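Local coordinates for protein putative TIM-barrel metal-dependent hydrolase (Mycobacterium avium subsp. paratuberculosis S397, PDB 4DZI) that probably catalyses the hydrolysis of an as yet unassigned substrate, as a metal-dependent amidohydrolase with a TIM-barrel fold and a two-metal site, here filled by cadmium, at residues Asp13-Glu18 and Leu121-Cys126; Ala165-Ser170 and Lys190-Arg195. One frame throughout, in Å; residues are numbered along the deposited sequence.

Interaction 1: residues Asp13-Glu18 and Leu121-Cys126; sequences DNHYYE and LPTFGC. With CD (cadmium ion), chain Q.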
ATOM      1  N   ASP C  13     -23.169   1.393  -9.958  1.00 12.00           N
ATOM      2  CA  ASP C  13     -22.046   0.881 -10.758  1.00 10.89           C
ATOM      3  C   ASP C  13     -22.574   0.055 -11.905  1.00  9.91           C
ATOM      4  O   ASP C  13     -22.825  -1.148 -11.769  1.00 13.01           O
ATOM      5  CB  ASP C  13     -21.115  -0.006  -9.928  1.00  9.17           C
ATOM      6  CG  ASP C  13     -19.820  -0.301 -10.640  1.00 12.06           C
ATOM      7  OD1 ASP C  13     -19.658   0.106 -11.828  1.00 11.92           O
ATOM      8  OD2 ASP C  13     -18.984  -0.986 -10.005  1.00 13.53           O
ATOM      9  N   ASN C  14     -22.704   0.732 -13.052  1.00 10.64           N
ATOM     10  CA  ASN C  14     -23.021   0.026 -14.288  1.00 11.29           C
ATOM     11  C   ASN C  14     -22.070   0.504 -15.369  1.00 10.42           C
ATOM     12  O   ASN C  14     -21.474   1.562 -15.265  1.00 12.25           O
ATOM     13  CB  ASN C  14     -24.476   0.318 -14.715  1.00 13.94           C
ATOM     14  CG  ASN C  14     -25.456  -0.792 -14.362  1.00 16.37           C
ATOM     15  OD1 ASN C  14     -26.369  -1.089 -15.156  1.00 16.82           O
ATOM     16  ND2 ASN C  14     -25.356  -1.343 -13.154  1.00 15.23           N
ATOM     17  N   HIS C  15     -21.886  -0.326 -16.401  1.00 12.20           N
ATOM     18  CA  HIS C  15     -21.023   0.047 -17.533  1.00 10.43           C
ATOM     19  C   HIS C  15     -21.667  -0.044 -18.903  1.00 12.35           C
ATOM     20  O   HIS C  15     -22.602  -0.809 -19.103  1.00 12.44           O
ATOM     21  CB  HIS C  15     -19.742  -0.821 -17.513  1.00 11.13           C
ATOM     22  CG  HIS C  15     -18.880  -0.550 -16.319  1.00 11.86           C
ATOM     23  ND1 HIS C  15     -18.003   0.464 -16.298  1.00 13.29           N
ATOM     24  CD2 HIS C  15     -18.844  -1.133 -15.052  1.00 13.74           C
ATOM     25  CE1 HIS C  15     -17.406   0.526 -15.091  1.00  8.32           C
ATOM     26  NE2 HIS C  15     -17.909  -0.441 -14.325  1.00 11.27           N
ATOM     27  N   TYR C  16     -21.156   0.769 -19.823  1.00 13.98           N
ATOM     28  CA  TYR C  16     -21.302   0.542 -21.258  1.00 15.12           C
ATOM     29  C   TYR C  16     -19.949   0.029 -21.766  1.00 19.44           C
ATOM     30  O   TYR C  16     -18.925   0.086 -21.050  1.00 13.48           O
ATOM     31  CB  TYR C  16     -21.685   1.843 -21.977  1.00 14.18           C
ATOM     32  CG  TYR C  16     -20.883   3.008 -21.506  1.00 11.64           C
ATOM     33  CD1 TYR C  16     -19.548   3.191 -21.914  1.00 11.93           C
ATOM     34  CD2 TYR C  16     -21.426   3.941 -20.616  1.00 12.98           C
ATOM     35  CE1 TYR C  16     -18.798   4.264 -21.439  1.00 14.83           C
ATOM     36  CE2 TYR C  16     -20.673   5.015 -20.126  1.00 12.71           C
ATOM     37  CZ  TYR C  16     -19.364   5.177 -20.552  1.00 14.22           C
ATOM     38  OH  TYR C  16     -18.606   6.215 -20.083  1.00 16.45           O
ATOM     39  N   TYR C  17     -19.931  -0.472 -23.005  1.00 11.93           N
ATOM     40  CA  TYR C  17     -18.674  -0.787 -23.666  1.00 12.42           C
ATOM     41  C   TYR C  17     -18.551   0.252 -24.776  1.00 13.10           C
ATOM     42  O   TYR C  17     -19.441   0.393 -25.642  1.00 15.11           O
ATOM     43  CB  TYR C  17     -18.707  -2.206 -24.214  1.00 14.65           C
ATOM     44  CG  TYR C  17     -18.635  -3.263 -23.123  1.00 11.81           C
ATOM     45  CD1 TYR C  17     -17.592  -3.249 -22.195  1.00 14.41           C
ATOM     46  CD2 TYR C  17     -19.616  -4.234 -22.965  1.00 11.91           C
ATOM     47  CE1 TYR C  17     -17.479  -4.211 -21.200  1.00 13.68           C
ATOM     48  CE2 TYR C  17     -19.536  -5.179 -21.958  1.00 15.57           C
ATOM     49  CZ  TYR C  17     -18.468  -5.164 -21.065  1.00 12.85           C
ATOM     50  OH  TYR C  17     -18.374  -6.139 -20.090  1.00 15.17           O
ATOM     51  N   GLU C  18     -17.483   1.021 -24.754  1.00 13.15           N
ATOM     52  CA  GLU C  18     -17.333   2.107 -25.738  1.00 12.39           C
ATOM     53  C   GLU C  18     -17.190   1.586 -27.148  1.00 14.12           C
ATOM     54  O   GLU C  18     -16.501   0.618 -27.379  1.00 15.14           O
ATOM     55  CB  GLU C  18     -16.099   2.954 -25.455  1.00 14.94           C
ATOM     56  CG  GLU C  18     -16.100   3.718 -24.134  1.00 17.23           C
ATOM     57  CD  GLU C  18     -15.628   2.906 -22.927  1.00 12.62           C
ATOM     58  OE1 GLU C  18     -15.531   1.662 -22.951  1.00 14.47           O
ATOM     59  OE2 GLU C  18     -15.306   3.556 -21.918  1.00 13.55           O
ATOM     60  N   LEU C 121     -20.880   4.095 -16.397  1.00 11.39           N
ATOM     61  CA  LEU C 121     -19.483   4.435 -16.176  1.00 12.46           C
ATOM     62  C   LEU C 121     -18.653   3.774 -17.272  1.00 13.16           C
ATOM     63  O   LEU C 121     -19.062   2.767 -17.821  1.00 12.85           O
ATOM     64  CB  LEU C 121     -19.034   3.908 -14.786  1.00  9.70           C
ATOM     65  CG  LEU C 121     -19.991   4.306 -13.658  1.00 10.42           C
ATOM     66  CD1 LEU C 121     -19.521   3.739 -12.336  1.00 15.00           C
ATOM     67  CD2 LEU C 121     -20.072   5.820 -13.517  1.00 11.87           C
ATOM     68  N   PRO C 122     -17.472   4.336 -17.580  1.00 10.49           N
ATOM     69  CA  PRO C 122     -16.686   3.865 -18.699  1.00 12.17           C
ATOM     70  C   PRO C 122     -16.017   2.524 -18.433  1.00 13.36           C
ATOM     71  O   PRO C 122     -15.879   2.080 -17.277  1.00 12.05           O
ATOM     72  CB  PRO C 122     -15.577   4.939 -18.859  1.00 12.97           C
ATOM     73  CG  PRO C 122     -15.935   6.054 -17.939  1.00 12.32           C
ATOM     74  CD  PRO C 122     -16.770   5.398 -16.849  1.00 12.17           C
ATOM     75  N   THR C 123     -15.595   1.883 -19.523  1.00 11.22           N
ATOM     76  CA  THR C 123     -14.786   0.677 -19.442  1.00 13.62           C
ATOM     77  C   THR C 123     -13.400   1.013 -20.001  1.00 15.71           C
ATOM     78  O   THR C 123     -12.443   1.212 -19.239  1.00 13.29           O
ATOM     79  CB  THR C 123     -15.469  -0.531 -20.137  1.00 12.22           C
ATOM     80  OG1 THR C 123     -16.734  -0.767 -19.482  1.00 13.01           O
ATOM     81  CG2 THR C 123     -14.582  -1.784 -19.997  1.00 14.41           C
ATOM     82  N   PHE C 124     -13.296   1.124 -21.320  1.00 12.98           N
ATOM     83  CA  PHE C 124     -12.052   1.611 -21.940  1.00 14.04           C
ATOM     84  C   PHE C 124     -11.585   2.963 -21.376  1.00 14.42           C
ATOM     85  O   PHE C 124     -10.396   3.181 -21.208  1.00 14.31           O
ATOM     86  CB  PHE C 124     -12.271   1.710 -23.460  1.00 16.33           C
ATOM     87  CG  PHE C 124     -11.085   2.232 -24.234  1.00 15.92           C
ATOM     88  CD1 PHE C 124      -9.999   1.417 -24.523  1.00 28.25           C
ATOM     89  CD2 PHE C 124     -11.075   3.546 -24.689  1.00 12.38           C
ATOM     90  CE1 PHE C 124      -8.912   1.904 -25.236  1.00 25.12           C
ATOM     91  CE2 PHE C 124      -9.996   4.031 -25.427  1.00 15.72           C
ATOM     92  CZ  PHE C 124      -8.910   3.213 -25.694  1.00 17.12           C
ATOM     93  N   GLY C 125     -12.499   3.894 -21.099  1.00 13.44           N
ATOM     94  CA  GLY C 125     -12.105   5.234 -20.742  1.00 14.86           C
ATOM     95  C   GLY C 125     -11.299   5.287 -19.440  1.00 12.88           C
ATOM     96  O   GLY C 125     -10.575   6.259 -19.212  1.00 14.94           O
ATOM     97  N   CYS C 126     -11.447   4.267 -18.601  1.00 12.31           N
ATOM     98  CA  CYS C 126     -10.721   4.217 -17.297  1.00 13.28           C
ATOM     99  C   CYS C 126      -9.224   3.896 -17.447  1.00 12.03           C
ATOM    100  O   CYS C 126      -8.503   3.894 -16.419  1.00 16.00           O
ATOM    101  CB  CYS C 126     -11.369   3.237 -16.321  1.00 15.86           C
ATOM    102  SG  CYS C 126     -13.055   3.779 -15.873  1.00 20.23           S
TER
HETATM  103 CD    CD Q 502     -17.621  -0.727 -12.173  1.00 12.10          CD

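Interaction 2: residues Ala165-Ser170 and Lys190-Arg195; sequences AAPIVS and KLVLVR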
ATOM      1  N   ALA C 165     -24.992   9.338 -16.688  1.00 12.71           N
ATOM      2  CA  ALA C 165     -23.713   8.992 -17.329  1.00 12.91           C
ATOM      3  C   ALA C 165     -22.685   9.992 -16.877  1.00 15.67           C
ATOM      4  O   ALA C 165     -22.793  11.167 -17.173  1.00 13.90           O
ATOM      5  CB  ALA C 165     -23.851   8.988 -18.863  1.00 14.64           C
ATOM      6  N   ALA C 166     -21.661   9.513 -16.171  1.00 12.91           N
ATOM      7  CA  ALA C 166     -20.697  10.392 -15.558  1.00 14.77           C
ATOM      8  C   ALA C 166     -19.539  10.731 -16.494  1.00 13.45           C
ATOM      9  O   ALA C 166     -18.765   9.847 -16.894  1.00 12.80           O
ATOM     10  CB  ALA C 166     -20.165   9.711 -14.287  1.00 13.73           C
ATOM     11  N   PRO C 167     -19.386  12.022 -16.848  1.00 11.65           N
ATOM     12  CA  PRO C 167     -18.267  12.403 -17.707  1.00 10.23           C
ATOM     13  C   PRO C 167     -16.969  12.371 -16.877  1.00 14.48           C
ATOM     14  O   PRO C 167     -17.024  12.323 -15.639  1.00 15.12           O
ATOM     15  CB  PRO C 167     -18.578  13.857 -18.103  1.00 13.96           C
ATOM     16  CG  PRO C 167     -19.432  14.358 -16.971  1.00 15.52           C
ATOM     17  CD  PRO C 167     -20.250  13.173 -16.487  1.00 14.78           C
ATOM     18  N   ILE C 168     -15.835  12.415 -17.557  1.00 15.73           N
ATOM     19  CA  ILE C 168     -14.533  12.435 -16.858  1.00 13.97           C
ATOM     20  C   ILE C 168     -14.067  13.869 -16.719  1.00 15.95           C
ATOM     21  O   ILE C 168     -14.200  14.656 -17.662  1.00 16.68           O
ATOM     22  CB  ILE C 168     -13.480  11.611 -17.626  1.00 15.62           C
ATOM     23  CG1 ILE C 168     -13.887  10.130 -17.668  1.00 14.34           C
ATOM     24  CG2 ILE C 168     -12.101  11.758 -16.967  1.00 22.55           C
ATOM     25  CD1 ILE C 168     -13.031   9.288 -18.598  1.00 17.19           C
ATOM     26  N   VAL C 169     -13.513  14.222 -15.560  1.00 14.95           N
ATOM     27  CA  VAL C 169     -12.803  15.505 -15.412  1.00 13.83           C
ATOM     28  C   VAL C 169     -11.360  15.173 -15.083  1.00 13.24           C
ATOM     29  O   VAL C 169     -11.105  14.450 -14.107  1.00 15.85           O
ATOM     30  CB  VAL C 169     -13.395  16.386 -14.318  1.00 14.21           C
ATOM     31  CG1 VAL C 169     -12.531  17.623 -14.111  1.00 17.86           C
ATOM     32  CG2 VAL C 169     -14.813  16.785 -14.733  1.00 23.02           C
ATOM     33  N   SER C 170     -10.434  15.624 -15.933  1.00 15.57           N
ATOM     34  CA  SER C 170      -9.022  15.565 -15.592  1.00 15.19           C
ATOM     35  C   SER C 170      -8.610  16.904 -15.007  1.00 18.65           C
ATOM     36  O   SER C 170      -8.921  17.971 -15.560  1.00 17.39           O
ATOM     37  CB  SER C 170      -8.143  15.286 -16.810  1.00 13.11           C
ATOM     38  OG  SER C 170      -6.751  15.393 -16.440  1.00 16.86           O
ATOM     39  N   LYS C 190     -24.681  15.037 -13.270  1.00 14.53           N
ATOM     40  CA  LYS C 190     -25.057  14.911 -11.869  1.00 15.16           C
ATOM     41  C   LYS C 190     -23.958  14.211 -11.050  1.00 16.26           C
ATOM     42  O   LYS C 190     -24.053  14.114  -9.811  1.00 14.73           O
ATOM     43  CB  LYS C 190     -26.377  14.134 -11.728  1.00 16.17           C
ATOM     44  CG  LYS C 190     -27.552  14.765 -12.471  1.00 17.47           C
ATOM     45  CD  LYS C 190     -27.810  16.177 -12.011  1.00 18.31           C
ATOM     46  CE  LYS C 190     -29.193  16.657 -12.500  1.00 21.99           C
ATOM     47  NZ  LYS C 190     -29.275  16.699 -13.989  1.00 23.35           N
ATOM     48  N   LEU C 191     -22.970  13.681 -11.765  1.00 17.42           N
ATOM     49  CA  LEU C 191     -21.834  12.954 -11.139  1.00 13.89           C
ATOM     50  C   LEU C 191     -20.672  13.128 -12.112  1.00 14.51           C
ATOM     51  O   LEU C 191     -20.886  13.060 -13.341  1.00 15.75           O
ATOM     52  CB  LEU C 191     -22.156  11.451 -10.971  1.00 15.10           C
ATOM     53  CG  LEU C 191     -21.028  10.526 -10.468  1.00 17.11           C
ATOM     54  CD1 LEU C 191     -20.587  10.877  -9.045  1.00 16.11           C
ATOM     55  CD2 LEU C 191     -21.497   9.081 -10.521  1.00 15.91           C
ATOM     56  N   VAL C 192     -19.462  13.420 -11.616  1.00 13.94           N
ATOM     57  CA  VAL C 192     -18.309  13.457 -12.516  1.00 13.95           C
ATOM     58  C   VAL C 192     -17.267  12.464 -11.990  1.00 14.87           C
ATOM     59  O   VAL C 192     -17.177  12.248 -10.774  1.00 18.76           O
ATOM     60  CB  VAL C 192     -17.667  14.857 -12.633  1.00 26.96           C
ATOM     61  CG1 VAL C 192     -18.720  15.902 -12.985  1.00 18.70           C
ATOM     62  CG2 VAL C 192     -16.962  15.218 -11.333  1.00 24.52           C
ATOM     63  N   LEU C 193     -16.473  11.897 -12.883  1.00 14.70           N
ATOM     64  CA  LEU C 193     -15.419  10.967 -12.452  1.00 15.79           C
ATOM     65  C   LEU C 193     -14.071  11.662 -12.503  1.00 13.74           C
ATOM     66  O   LEU C 193     -13.703  12.229 -13.525  1.00 17.87           O
ATOM     67  CB  LEU C 193     -15.354   9.756 -13.397  1.00 13.19           C
ATOM     68  CG  LEU C 193     -16.666   8.996 -13.460  1.00 12.92           C
ATOM     69  CD1 LEU C 193     -16.456   7.810 -14.410  1.00 16.84           C
ATOM     70  CD2 LEU C 193     -17.103   8.511 -12.084  1.00 15.60           C
ATOM     71  N   VAL C 194     -13.319  11.616 -11.406  1.00 12.71           N
ATOM     72  CA  VAL C 194     -11.931  12.023 -11.446  1.00 11.08           C
ATOM     73  C   VAL C 194     -11.138  10.762 -11.157  1.00 11.47           C
ATOM     74  O   VAL C 194     -11.572   9.938 -10.353  1.00 12.88           O
ATOM     75  CB  VAL C 194     -11.650  13.102 -10.370  1.00 10.86           C
ATOM     76  CG1 VAL C 194     -10.139  13.359 -10.209  1.00 13.56           C
ATOM     77  CG2 VAL C 194     -12.343  14.424 -10.747  1.00 15.43           C
ATOM     78  N   ARG C 195     -10.025  10.586 -11.859  1.00 11.52           N
ATOM     79  CA  ARG C 195      -9.295   9.343 -11.711  1.00 13.01           C
ATOM     80  C   ARG C 195      -8.642   9.230 -10.315  1.00 18.96           C
ATOM     81  O   ARG C 195      -8.027  10.175  -9.848  1.00 14.65           O
ATOM     82  CB  ARG C 195      -8.242   9.231 -12.800  1.00 11.82           C
ATOM     83  CG  ARG C 195      -7.554   7.861 -12.801  1.00 10.99           C
ATOM     84  CD  ARG C 195      -6.664   7.676 -14.030  1.00 11.72           C
ATOM     85  NE  ARG C 195      -5.654   8.736 -14.083  1.00 12.40           N
ATOM     86  CZ  ARG C 195      -4.343   8.535 -14.163  1.00 16.18           C
ATOM     87  NH1 ARG C 195      -3.827   7.302 -14.199  1.00 12.84           N
ATOM     88  NH2 ARG C 195      -3.528   9.592 -14.235  1.00 16.68           N
TER
HETATM   89  O   HOH W   1     -24.279  12.850 -15.183  1.00 16.54           O
HETATM   90  O   HOH W   2      -9.295  12.531 -13.789  1.00 15.47           O

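Interaction 1: residues Asp13-Glu18 and Leu121-Cys126
Glu18 reaches the backbone of Thr123, Phe124 and Gly125 because its CG lies beside its own backbone N (chi1 -64°) and the chain then bends at chi2 (84°), turning the carboxylate onto the backbone that follows strand 115-121. OE2 accepts from Thr123 N at 2.9 Å, and Gly125 N comes to the same oxygen from above the opposite face of the carboxylate. OE1 takes Phe124 N at 2.8 Å; like Thr123 N, this donor lies on the syn side but tilted out of the carboxylate plane. Three N-H groups thus hold this buried carboxylate and fix its rotation, and they would be expected to stabilise its negative charge. Thr123 OG1 donates to Tyr16 O at 2.8 Å and is also hydrogen-bonded to His359, a ligand of the second cadmium ion. The Tyr16 ring lays one face under Leu121 O, which stands over its centre, while its OH packs against the Pro122 ring. On the strand side Leu121 N donates to Asn14 O at 2.8 Å, the backbone bond of the parallel pairing of His15 with Leu121. His15 ND1 makes two weak bonds, to Leu121 O and, near the ring plane, to Pro122 O at 2.8 Å, a second shell that probably orients the ring, whose NE2 binds cadmium at 2.2 Å. Asp13 grips the same ion unevenly, OD1 at 2.2 Å and OD2 at 2.6 Å. His230, Glu293 and Asp356 complete this shell. Metal ligands at the C-terminal end of the first barrel strand, in an Asp-x-His pattern, belong to the bimetal centre of the amidohydrolase fold.

Interaction 2: residues Ala165-Ser170 and Lys190-Arg195
Two successive segments of the TIM barrel, 165-170 and 190-195, meet here as neighbours running in the same general direction, joined by helix 174-186 in a beta-alpha-beta crossover. Leu193 sits between two nearly straight backbone bonds: its N donates to Pro167 O at 2.8 Å (172° at the hydrogen), and its O accepts from Val169 N at 2.9 Å. These flank Ile168, so that Ile168 and Leu193 form a single bridge. The CA-H groups of Ile168 and Val192 add contacts to Leu193 O and Pro167 O, respectively. Toward the barrel interior, Ala166 CB touches Leu193 CG at 3.7 Å and Leu191 CG at 4.0 Å. The branch of Leu193 is brought there by a chi1 of -59°, which puts CG beside its backbone N. Facing helix 174-186, Val169 CG2 packs against Val192 CB, and Pro167 CG lies near Val192 CG1; Val184 of that helix touches both Pro167 and Val192, and Val181 touches Val169. The O of Leu191 is buried against Pro167 CD, which supplies no N-H, and the CA-H of Ala166 also faces it; it has no polar partner in the model. Where the direct pairing stops, water takes over at each end. One water donates to Ala165 O and accepts from Lys190 N; the other donates to Val169 O at 2.7 Å and accepts from Arg195 N at 2.8 Å.

Overall arrangement
Interactions 1 and 2 follow one another along the chain and are neighbours in the barrel, with centres 12 Å apart. They meet through apolar side chains: Pro122 CD lies 3.4 Å from Leu193 CD1, and Leu121 CD2 is 4.0 Å from Ala166 CB. Ile168 CD1 also comes within 3.9 Å of Gly125 O, in the loop whose N-H groups Glu18 binds. Interaction 1 supplies two cadmium ligands directly, Asp13 and His15, whereas interaction 2 contributes none; the side chain of Leu193 stays about 9 Å from a cadmium ion. Leu193 and Ala166 thus pack against Leu121 and Pro122, whose carbonyls accept the weak bonds of His15 ND1.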